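PDB 1VQZ: lipoate-protein ligase, putative from Streptococcus pneumoniae, which belongs to the lipoate-protein ligase family, combining a lipoyl protein ligase A/B catalytic domain with a bacterial lipoate-protein-ligase C-terminal domain. Local coordinates for residues 106-111 with 219-224; 117-122 with 214-219. All coordinates share one frame; numbering follows the deposited sequence.

Contact 1: residues 106-111 with 219-224; sequences KAFDFK and KEYPEM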
ATOM      1  N   LYS A 106     -22.268   8.712   3.222  1.00 46.05           N
ATOM      2  CA  LYS A 106     -22.145   7.246   3.234  1.00 47.84           C
ATOM      3  C   LYS A 106     -20.686   6.776   3.338  1.00 46.09           C
ATOM      4  O   LYS A 106     -19.902   7.004   2.427  1.00 47.88           O
ATOM      5  CB  LYS A 106     -22.813   6.643   1.982  1.00 48.97           C
ATOM      6  N   ALA A 107     -20.356   6.116   4.455  1.00 42.79           N
ATOM      7  CA  ALA A 107     -18.989   5.697   4.781  1.00 41.44           C
ATOM      8  C   ALA A 107     -18.868   4.175   4.679  1.00 38.90           C
ATOM      9  O   ALA A 107     -19.554   3.414   5.380  1.00 40.16           O
ATOM     10  CB  ALA A 107     -18.594   6.175   6.170  1.00 40.45           C
ATOM     11  N   PHE A 108     -17.981   3.754   3.784  1.00 37.64           N
ATOM     12  CA  PHE A 108     -17.715   2.358   3.535  1.00 31.65           C
ATOM     13  C   PHE A 108     -16.225   2.249   3.389  1.00 32.85           C
ATOM     14  O   PHE A 108     -15.656   2.593   2.318  1.00 29.18           O
ATOM     15  CB  PHE A 108     -18.441   1.917   2.271  1.00 31.56           C
ATOM     16  CG  PHE A 108     -18.250   0.468   1.935  1.00 34.42           C
ATOM     17  CD1 PHE A 108     -18.841  -0.504   2.708  1.00 32.56           C
ATOM     18  CD2 PHE A 108     -17.512   0.078   0.815  1.00 30.98           C
ATOM     19  CE1 PHE A 108     -18.689  -1.863   2.391  1.00 36.77           C
ATOM     20  CE2 PHE A 108     -17.362  -1.242   0.494  1.00 31.42           C
ATOM     21  CZ  PHE A 108     -17.965  -2.225   1.277  1.00 34.14           C
ATOM     22  N   ASP A 109     -15.576   1.812   4.470  1.00 28.25           N
ATOM     23  CA  ASP A 109     -14.138   1.997   4.632  1.00 29.99           C
ATOM     24  C   ASP A 109     -13.624   0.981   5.632  1.00 33.45           C
ATOM     25  O   ASP A 109     -14.368   0.087   6.007  1.00 28.32           O
ATOM     26  CB  ASP A 109     -13.799   3.406   5.088  1.00 30.72           C
ATOM     27  CG  ASP A 109     -14.590   3.853   6.320  1.00 39.10           C
ATOM     28  OD1 ASP A 109     -15.071   3.011   7.130  1.00 34.87           O
ATOM     29  OD2 ASP A 109     -14.742   5.090   6.438  1.00 35.01           O
ATOM     30  N   PHE A 110     -12.354   1.096   6.014  1.00 34.00           N
ATOM     31  CA  PHE A 110     -11.723   0.120   6.892  1.00 37.44           C
ATOM     32  C   PHE A 110     -12.499  -0.007   8.175  1.00 37.09           C
ATOM     33  O   PHE A 110     -12.815  -1.117   8.604  1.00 37.09           O
ATOM     34  CB  PHE A 110     -10.269   0.503   7.226  1.00 38.36           C
ATOM     35  CG  PHE A 110      -9.541  -0.550   8.031  1.00 40.33           C
ATOM     36  CD1 PHE A 110      -9.451  -1.854   7.569  1.00 42.12           C
ATOM     37  CD2 PHE A 110      -8.957  -0.239   9.248  1.00 44.31           C
ATOM     38  CE1 PHE A 110      -8.798  -2.824   8.298  1.00 41.60           C
ATOM     39  CE2 PHE A 110      -8.295  -1.206   9.988  1.00 48.10           C
ATOM     40  CZ  PHE A 110      -8.205  -2.497   9.510  1.00 40.10           C
ATOM     41  N   LYS A 111     -12.780   1.132   8.793  1.00 38.75           N
ATOM     42  CA  LYS A 111     -13.588   1.168  10.015  1.00 40.90           C
ATOM     43  C   LYS A 111     -14.857   0.340   9.886  1.00 41.02           C
ATOM     44  O   LYS A 111     -15.205  -0.388  10.793  1.00 43.65           O
ATOM     45  CB  LYS A 111     -13.982   2.599  10.361  1.00 41.76           C
ATOM     46  CG  LYS A 111     -12.801   3.476  10.745  1.00 49.34           C
ATOM     47  N   LYS A 219     -24.440 -10.504   4.747  1.00 30.44           N
ATOM     48  CA  LYS A 219     -25.467 -10.474   5.760  1.00 30.84           C
ATOM     49  C   LYS A 219     -25.632  -9.026   6.208  1.00 30.20           C
ATOM     50  O   LYS A 219     -26.738  -8.530   6.334  1.00 29.36           O
ATOM     51  CB  LYS A 219     -25.060 -11.387   6.927  1.00 32.11           C
ATOM     52  CG  LYS A 219     -26.215 -12.162   7.515  1.00 37.73           C
ATOM     53  N   GLU A 220     -24.498  -8.355   6.389  1.00 31.28           N
ATOM     54  CA  GLU A 220     -24.435  -6.920   6.712  1.00 31.21           C
ATOM     55  C   GLU A 220     -25.053  -6.058   5.583  1.00 28.45           C
ATOM     56  O   GLU A 220     -25.829  -5.127   5.849  1.00 27.12           O
ATOM     57  CB  GLU A 220     -22.974  -6.558   7.003  1.00 32.67           C
ATOM     58  CG  GLU A 220     -22.714  -5.223   7.697  1.00 40.89           C
ATOM     59  CD  GLU A 220     -22.921  -5.281   9.209  1.00 40.19           C
ATOM     60  OE1 GLU A 220     -24.059  -5.552   9.635  1.00 34.71           O
ATOM     61  OE2 GLU A 220     -21.946  -5.039   9.960  1.00 47.40           O
ATOM     62  N   TYR A 221     -24.781  -6.423   4.336  1.00 26.18           N
ATOM     63  CA  TYR A 221     -25.240  -5.673   3.171  1.00 25.74           C
ATOM     64  C   TYR A 221     -26.032  -6.536   2.186  1.00 25.84           C
ATOM     65  O   TYR A 221     -25.507  -6.937   1.126  1.00 25.79           O
ATOM     66  CB  TYR A 221     -24.040  -5.020   2.469  1.00 26.91           C
ATOM     67  CG  TYR A 221     -23.182  -4.136   3.382  1.00 26.42           C
ATOM     68  CD1 TYR A 221     -23.546  -2.820   3.660  1.00 24.72           C
ATOM     69  CD2 TYR A 221     -22.009  -4.628   3.954  1.00 27.52           C
ATOM     70  CE1 TYR A 221     -22.758  -2.013   4.495  1.00 30.25           C
ATOM     71  CE2 TYR A 221     -21.229  -3.840   4.802  1.00 22.49           C
ATOM     72  CZ  TYR A 221     -21.610  -2.532   5.067  1.00 25.68           C
ATOM     73  OH  TYR A 221     -20.816  -1.753   5.899  1.00 26.93           O
ATOM     74  N   PRO A 222     -27.316  -6.806   2.509  1.00 26.03           N
ATOM     75  CA  PRO A 222     -28.158  -7.638   1.636  1.00 29.75           C
ATOM     76  C   PRO A 222     -28.375  -7.103   0.200  1.00 32.03           C
ATOM     77  O   PRO A 222     -28.765  -7.875  -0.700  1.00 35.25           O
ATOM     78  CB  PRO A 222     -29.495  -7.731   2.385  1.00 28.40           C
ATOM     79  CG  PRO A 222     -29.304  -7.079   3.697  1.00 31.20           C
ATOM     80  CD  PRO A 222     -28.029  -6.338   3.710  1.00 25.86           C
ATOM     81  N   GLU A 223     -28.157  -5.793   0.032  0.50 29.95           N
ATOM     82  CA  GLU A 223     -28.191  -5.114  -1.272  0.50 28.19           C
ATOM     83  C   GLU A 223     -27.088  -5.571  -2.206  0.50 26.15           C
ATOM     84  O   GLU A 223     -27.279  -5.609  -3.420  0.50 24.72           O
ATOM     85  CB  GLU A 223     -28.034  -3.587  -1.109  0.50 28.05           C
ATOM     86  CG  GLU A 223     -26.709  -3.096  -0.463  0.50 25.35           C
ATOM     87  CD  GLU A 223     -26.868  -2.777   1.006  0.50 24.41           C
ATOM     88  OE1 GLU A 223     -27.348  -3.656   1.747  0.50  8.92           O
ATOM     89  OE2 GLU A 223     -26.530  -1.641   1.415  0.50 31.37           O
HETATM   90  N   MSE A 224     -25.944  -5.908  -1.619  1.00 25.40           N
HETATM   91  CA  MSE A 224     -24.710  -6.120  -2.342  1.00 27.66           C
HETATM   92  C   MSE A 224     -24.813  -7.401  -3.140  1.00 27.22           C
HETATM   93  O   MSE A 224     -25.157  -8.457  -2.606  1.00 28.38           O
HETATM   94  CB  MSE A 224     -23.533  -6.200  -1.371  1.00 25.17           C
HETATM   95  CG  MSE A 224     -22.223  -6.465  -2.023  1.00 27.24           C
HETATM   96 SE   MSE A 224     -20.741  -6.602  -0.688  1.00 45.00          SE
HETATM   97  CE  MSE A 224     -21.298  -8.319   0.124  1.00 31.78           C
TER
HETATM   98  O   HOH W   1     -21.059   1.177   5.322  1.00 52.53           O
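A T-shaped aromatic pair, F108 with Y221, joins the loop that leads into helix 110-123 to the turn that follows helix 206-220. It illustrates how two chain segments whose backbones stay far apart can be linked by two long side chains: even the closest CA atoms, those of F108 and Y221, are 11.0 Å from each other. F108 presents its ring edge to the face of Y221, with the ring centroids 5.6 Å apart and the planes at 89°. The touching is done by the CD1-CE1 side of the phenylalanine; CE1 of F108 comes to 4.0 Å from CZ of Y221. F108 reaches across because its CG stands opposite the backbone N (chi1 -179°), which carries the ring away from its own backbone toward Y221. A water adds a polar link beside the rings, donating to the carbonyl O of A107 at 2.7 Å and lying 3.0 Å from the OH of Y221, so the phenol oxygen is tied back to the loop. The tyrosine also opens a type I turn, closed by the bond from M224 N to Y221 O (3.0 Å). The F108 and Y221 side chains both touch M13 of strand 13-17, and F108 also meets Q42 and F44 of strand 42-47 in the large mixed sheet, while M224 packs on helix 206-220.

Contact 2: residues 117-122 with 214-219; sequences VINTLA and LEYMKK. With EDO (1,2-ethanediol), chain E.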
ATOM      1  N   VAL A 117     -14.966  -8.100  10.491  1.00 33.10           N
ATOM      2  CA  VAL A 117     -13.805  -8.927  10.872  1.00 32.92           C
ATOM      3  C   VAL A 117     -13.900  -9.356  12.334  1.00 33.20           C
ATOM      4  O   VAL A 117     -13.796 -10.538  12.605  1.00 31.02           O
ATOM      5  CB  VAL A 117     -12.477  -8.258  10.575  1.00 33.47           C
ATOM      6  CG1 VAL A 117     -11.308  -9.175  10.947  1.00 31.59           C
ATOM      7  CG2 VAL A 117     -12.397  -7.915   9.076  1.00 37.08           C
ATOM      8  N   ILE A 118     -14.168  -8.401  13.240  1.00 34.14           N
ATOM      9  CA  ILE A 118     -14.202  -8.638  14.702  1.00 32.11           C
ATOM     10  C   ILE A 118     -15.237  -9.686  15.037  1.00 33.86           C
ATOM     11  O   ILE A 118     -15.013 -10.560  15.895  1.00 35.60           O
ATOM     12  CB  ILE A 118     -14.553  -7.334  15.512  1.00 32.24           C
ATOM     13  CG1 ILE A 118     -13.469  -6.249  15.412  1.00 37.27           C
ATOM     14  CG2 ILE A 118     -14.823  -7.629  16.997  1.00 35.50           C
ATOM     15  CD1 ILE A 118     -12.059  -6.742  15.380  1.00 48.66           C
ATOM     16  N   ASN A 119     -16.381  -9.569  14.382  1.00 34.34           N
ATOM     17  CA  ASN A 119     -17.520 -10.424  14.634  1.00 35.47           C
ATOM     18  C   ASN A 119     -17.340 -11.835  14.067  1.00 37.66           C
ATOM     19  O   ASN A 119     -17.654 -12.812  14.761  1.00 38.30           O
ATOM     20  CB  ASN A 119     -18.792  -9.778  14.086  1.00 35.09           C
ATOM     21  CG  ASN A 119     -19.302  -8.612  14.962  1.00 36.86           C
ATOM     22  OD1 ASN A 119     -18.852  -8.408  16.092  1.00 36.99           O
ATOM     23  ND2 ASN A 119     -20.253  -7.858  14.433  1.00 39.75           N
ATOM     24  N   THR A 120     -16.860 -11.930  12.826  1.00 35.81           N
ATOM     25  CA  THR A 120     -16.409 -13.214  12.224  1.00 36.07           C
ATOM     26  C   THR A 120     -15.464 -13.930  13.211  1.00 35.60           C
ATOM     27  O   THR A 120     -15.703 -15.075  13.581  1.00 36.16           O
ATOM     28  CB  THR A 120     -15.714 -13.004  10.841  1.00 39.62           C
ATOM     29  OG1 THR A 120     -16.602 -12.337   9.931  1.00 38.95           O
ATOM     30  CG2 THR A 120     -15.251 -14.342  10.186  1.00 35.59           C
ATOM     31  N   LEU A 121     -14.448 -13.222  13.702  1.00 34.17           N
ATOM     32  CA  LEU A 121     -13.506 -13.794  14.681  1.00 33.28           C
ATOM     33  C   LEU A 121     -14.176 -14.151  16.016  1.00 34.19           C
ATOM     34  O   LEU A 121     -13.870 -15.207  16.600  1.00 32.65           O
ATOM     35  CB  LEU A 121     -12.308 -12.856  14.913  1.00 32.94           C
ATOM     36  CG  LEU A 121     -11.331 -12.801  13.720  1.00 30.35           C
ATOM     37  CD1 LEU A 121     -10.336 -11.697  13.889  1.00 32.99           C
ATOM     38  CD2 LEU A 121     -10.600 -14.116  13.512  1.00 32.41           C
ATOM     39  N   ALA A 122     -15.112 -13.317  16.488  1.00 32.64           N
ATOM     40  CA  ALA A 122     -15.811 -13.645  17.725  1.00 33.82           C
ATOM     41  C   ALA A 122     -16.654 -14.904  17.583  1.00 34.13           C
ATOM     42  O   ALA A 122     -16.775 -15.659  18.541  1.00 36.46           O
ATOM     43  CB  ALA A 122     -16.674 -12.466  18.232  1.00 33.29           C
ATOM     44  N   LEU A 214     -16.863 -13.039   3.686  1.00 29.37           N
ATOM     45  CA  LEU A 214     -17.746 -12.640   2.594  1.00 30.15           C
ATOM     46  C   LEU A 214     -19.172 -12.917   3.028  1.00 26.53           C
ATOM     47  O   LEU A 214     -20.051 -12.052   2.860  1.00 31.14           O
ATOM     48  CB  LEU A 214     -17.412 -13.380   1.287  1.00 33.25           C
ATOM     49  CG  LEU A 214     -18.287 -12.973   0.085  1.00 35.97           C
ATOM     50  CD1 LEU A 214     -18.064 -11.494  -0.273  1.00 40.97           C
ATOM     51  CD2 LEU A 214     -18.041 -13.827  -1.156  1.00 34.62           C
ATOM     52  N   GLU A 215     -19.419 -14.090   3.606  1.00 26.60           N
ATOM     53  CA  GLU A 215     -20.786 -14.418   4.098  1.00 28.69           C
ATOM     54  C   GLU A 215     -21.254 -13.366   5.126  1.00 29.09           C
ATOM     55  O   GLU A 215     -22.404 -12.882   5.090  1.00 27.77           O
ATOM     56  CB  GLU A 215     -20.871 -15.852   4.683  1.00 30.05           C
ATOM     57  CG  GLU A 215     -21.161 -16.972   3.633  1.00 35.92           C
ATOM     58  CD  GLU A 215     -22.483 -16.757   2.795  1.00 57.72           C
ATOM     59  OE1 GLU A 215     -23.586 -16.646   3.414  1.00 45.87           O
ATOM     60  OE2 GLU A 215     -22.411 -16.706   1.526  1.00 63.31           O
ATOM     61  N   TYR A 216     -20.360 -12.964   6.026  1.00 25.92           N
ATOM     62  CA  TYR A 216     -20.715 -11.872   6.915  1.00 26.98           C
ATOM     63  C   TYR A 216     -21.071 -10.580   6.180  1.00 24.75           C
ATOM     64  O   TYR A 216     -22.062  -9.907   6.537  1.00 26.40           O
ATOM     65  CB  TYR A 216     -19.606 -11.582   7.923  1.00 28.14           C
ATOM     66  CG  TYR A 216     -20.082 -10.701   9.056  1.00 34.18           C
ATOM     67  CD1 TYR A 216     -20.192  -9.313   8.890  1.00 41.23           C
ATOM     68  CD2 TYR A 216     -20.471 -11.246  10.273  1.00 38.15           C
ATOM     69  CE1 TYR A 216     -20.654  -8.489   9.926  1.00 41.63           C
ATOM     70  CE2 TYR A 216     -20.932 -10.418  11.324  1.00 40.80           C
ATOM     71  CZ  TYR A 216     -21.019  -9.045  11.132  1.00 27.22           C
ATOM     72  OH  TYR A 216     -21.441  -8.242  12.161  1.00 40.30           O
HETATM   73  N   MSE A 217     -20.273 -10.228   5.170  1.00 28.01           N
HETATM   74  CA  MSE A 217     -20.475  -8.964   4.447  1.00 30.31           C
HETATM   75  C   MSE A 217     -21.846  -8.948   3.789  1.00 27.71           C
HETATM   76  O   MSE A 217     -22.570  -7.932   3.852  1.00 24.75           O
HETATM   77  CB  MSE A 217     -19.349  -8.724   3.438  1.00 31.60           C
HETATM   78  CG  MSE A 217     -18.055  -8.238   4.131  1.00 31.71           C
HETATM   79 SE   MSE A 217     -18.181  -6.367   4.908  1.00 46.06          SE
HETATM   80  CE  MSE A 217     -18.178  -5.374   3.242  1.00 42.63           C
ATOM     81  N   LYS A 218     -22.211 -10.104   3.226  1.00 26.18           N
ATOM     82  CA  LYS A 218     -23.478 -10.308   2.541  1.00 28.99           C
ATOM     83  C   LYS A 218     -24.668 -10.143   3.494  1.00 29.90           C
ATOM     84  O   LYS A 218     -25.745  -9.646   3.109  1.00 31.52           O
ATOM     85  CB  LYS A 218     -23.497 -11.685   1.823  1.00 30.19           C
ATOM     86  CG  LYS A 218     -22.717 -11.639   0.512  1.00 30.87           C
ATOM     87  CD  LYS A 218     -22.200 -12.961  -0.003  1.00 34.82           C
ATOM     88  CE  LYS A 218     -23.131 -13.619  -0.976  1.00 37.56           C
ATOM     89  NZ  LYS A 218     -22.527 -14.837  -1.567  1.00 38.70           N
ATOM     90  N   LYS A 219     -24.440 -10.504   4.747  1.00 30.44           N
ATOM     91  CA  LYS A 219     -25.467 -10.474   5.760  1.00 30.84           C
ATOM     92  C   LYS A 219     -25.632  -9.026   6.208  1.00 30.20           C
ATOM     93  O   LYS A 219     -26.738  -8.530   6.334  1.00 29.36           O
ATOM     94  CB  LYS A 219     -25.060 -11.387   6.927  1.00 32.11           C
ATOM     95  CG  LYS A 219     -26.215 -12.162   7.515  1.00 37.73           C
TER
HETATM   96  C1  EDO E 403     -18.915 -17.117  -0.044  1.00 59.78           C
HETATM   97  O1  EDO E 403     -19.411 -17.716   1.143  1.00 61.29           O
HETATM   98  C2  EDO E 403     -19.052 -18.079  -1.214  1.00 60.40           C
HETATM   99  O2  EDO E 403     -18.822 -17.364  -2.451  1.00 62.03           O
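The phenol of Y216 and the amide of N119 are the two flat groups, and their planes are inclined at 54°. The tyrosine hydroxyl lies in the plane of the amide, 4° out of it, and accepts a short and nearly straight bond from ND2: N119 ND2 to Y216 OH is 2.6 Å, with an N-H...O angle of 167°. N119 CB comes close to the far end of the same ring, 3.6 Å from CE2 of Y216. Nearer the root of the tyrosine, OG1 of T120 sits 3.7 Å from Y216 CB, where the threonine and tyrosine side chains run alongside each other with opposite headings. That hydroxyl is already hydrogen-bonded to the carbonyl O of P116, one turn back in its own helix, and contributes here by packing. The ring of Y216 swings out from helix 206-220 toward N119. E215 leads away from this interface, and a 1,2-ethanediol, probably a crystallisation additive, lies beside it. Helix 110-123 and helix 206-220 are joined by Y216, reaching N119, T120 and P116, together with T120 on F209, L212 and L213: plain helix-helix packing within a lipoyl protein ligase A/B catalytic domain.

Both contacts link the same two helical elements: contact 2 helix to helix, contact 1 through the loop before helix 110-123 and the turn after helix 206-220. Their centres are about 11 Å apart, and in sequence the segments of contact 2 fall within the span that contact 1 brackets, meeting it at the shared K219. The two contacts touch through selenomethionine side chains. CE of M217 lies 3.6 Å from CE1 of F108, and CE of M224 lies 3.6 Å from CG of K218. The ethanediol touches L214 and E215 of contact 2, apart from the residues that join the two helices.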